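Local coordinates for protein glucose-6-phosphate dehydrogenase (Trypanosoma cruzi, PDB 5AQ1) that probably oxidises glucose 6-phosphate with NADP+ as the glucose-6-phosphate dehydrogenase of the pentose phosphate pathway, at residues D65-G70 / L129-A134. Residues are numbered along the deposited sequence; the frame is centred on the assembly and turned at random.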
# COMPACT_ATOMS: atom_id res chain seq x y z
N ASP B 65 -11.97 23.80 47.86
CA ASP B 65 -12.76 23.28 48.99
C ASP B 65 -13.08 21.78 48.89
O ASP B 65 -14.08 21.31 49.43
CB ASP B 65 -14.04 24.10 49.18
CG ASP B 65 -14.96 24.08 47.96
OD1 ASP B 65 -14.59 23.51 46.90
OD2 ASP B 65 -16.07 24.64 48.05
N VAL B 66 -12.22 21.02 48.21
CA VAL B 66 -12.34 19.56 48.17
C VAL B 66 -12.14 18.96 49.56
O VAL B 66 -11.43 19.52 50.39
CB VAL B 66 -11.32 18.93 47.19
CG1 VAL B 66 -9.89 19.03 47.72
CG2 VAL B 66 -11.66 17.47 46.90
N ASN B 67 -12.76 17.81 49.79
CA ASN B 67 -12.56 17.06 51.02
C ASN B 67 -11.95 15.70 50.73
O ASN B 67 -12.50 14.91 49.97
CB ASN B 67 -13.88 16.88 51.76
CG ASN B 67 -14.27 18.12 52.54
OD1 ASN B 67 -15.24 18.79 52.22
ND2 ASN B 67 -13.50 18.43 53.58
N ILE B 68 -10.79 15.44 51.34
CA ILE B 68 -10.11 14.17 51.19
C ILE B 68 -10.19 13.45 52.53
O ILE B 68 -9.70 13.96 53.54
CB ILE B 68 -8.64 14.37 50.76
CG1 ILE B 68 -8.59 15.11 49.42
CG2 ILE B 68 -7.92 13.03 50.65
CD1 ILE B 68 -7.25 15.73 49.11
N LEU B 69 -10.82 12.28 52.53
CA LEU B 69 -11.07 11.53 53.76
C LEU B 69 -10.37 10.18 53.73
O LEU B 69 -10.69 9.32 52.91
CB LEU B 69 -12.58 11.35 53.95
CG LEU B 69 -13.12 10.42 55.04
CD1 LEU B 69 -12.66 10.86 56.42
CD2 LEU B 69 -14.64 10.35 54.98
N GLY B 70 -9.40 10.00 54.61
CA GLY B 70 -8.74 8.72 54.79
C GLY B 70 -9.60 7.80 55.62
O GLY B 70 -10.26 8.25 56.56
N LEU B 129 -21.55 13.08 54.58
CA LEU B 129 -22.69 14.00 54.63
C LEU B 129 -22.33 15.31 55.32
O LEU B 129 -22.71 16.38 54.84
CB LEU B 129 -23.88 13.36 55.36
CG LEU B 129 -24.76 12.36 54.60
CD1 LEU B 129 -25.76 11.71 55.56
CD2 LEU B 129 -25.47 12.99 53.41
N ARG B 130 -21.62 15.23 56.44
CA ARG B 130 -21.14 16.43 57.15
C ARG B 130 -20.31 17.33 56.26
O ARG B 130 -20.45 18.56 56.29
CB ARG B 130 -20.30 16.06 58.38
CG ARG B 130 -21.14 15.87 59.63
CD ARG B 130 -20.28 15.70 60.87
NE ARG B 130 -21.10 15.22 61.98
CZ ARG B 130 -21.36 13.93 62.23
NH1 ARG B 130 -20.87 12.97 61.45
NH2 ARG B 130 -22.13 13.62 63.27
N MET B 131 -19.41 16.72 55.50
CA MET B 131 -18.55 17.45 54.58
C MET B 131 -19.35 18.05 53.43
O MET B 131 -19.10 19.19 53.02
CB MET B 131 -17.44 16.54 54.04
CG MET B 131 -16.43 16.11 55.09
SD MET B 131 -15.35 14.77 54.53
CE MET B 131 -14.16 14.73 55.87
N GLU B 132 -20.32 17.30 52.92
CA GLU B 132 -21.17 17.76 51.82
C GLU B 132 -22.07 18.94 52.23
O GLU B 132 -22.25 19.87 51.45
CB GLU B 132 -22.03 16.62 51.30
CG GLU B 132 -21.23 15.57 50.54
CD GLU B 132 -22.08 14.40 50.07
OE1 GLU B 132 -23.11 14.11 50.73
OE2 GLU B 132 -21.72 13.76 49.06
N GLU B 133 -22.62 18.89 53.44
CA GLU B 133 -23.45 19.99 53.94
C GLU B 133 -22.65 21.28 54.11
O GLU B 133 -23.18 22.38 53.94
CB GLU B 133 -24.10 19.61 55.29
CG GLU B 133 -25.09 18.44 55.26
CD GLU B 133 -26.07 18.47 54.11
OE1 GLU B 133 -26.57 19.57 53.78
OE2 GLU B 133 -26.34 17.39 53.52
N ALA B 134 -21.36 21.14 54.46
CA ALA B 134 -20.48 22.29 54.68
C ALA B 134 -20.03 22.95 53.38
O ALA B 134 -19.50 24.06 53.40
CB ALA B 134 -19.27 21.88 55.51
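The carboxamide of N67 lies flat against the side chain of M131. One amide face is covered by CB, CG and SD of M131. N67 CG sits 3.8 Å from M131 CB, and N67 OD1 is 3.6 Å from the same methylene. N67 ND2, at the other corner, is 4.0 Å from M131 CG. Toward the opposite face lies the carbonyl of D65, with its O 4.5 Å from N67 CG. R107 also touches the N67 side chain. The contact is van der Waals in kind, and the amide makes no polar bond to the helix segment. M131 runs extended beyond CG (chi2 168°), which carries its methyl past the amide and along the strand to L69. M131 CE lies 4.2 Å from both L69 CD1 and L69 CB. S109 of the neighbouring strand touches both L69 and M131. L124 and R127, one to two turns back on the helix, add to the cover over L69. E132 leaves the helix turned away from the strand; its carboxylate forms a salt bridge with R144. Helix 118-134 thus packs roughly antiparallel against strand 67-72 as it links edge strand 108-112 to strand 143-148, the beta-alpha-beta crossover of a Rossmann-type dinucleotide-binding domain.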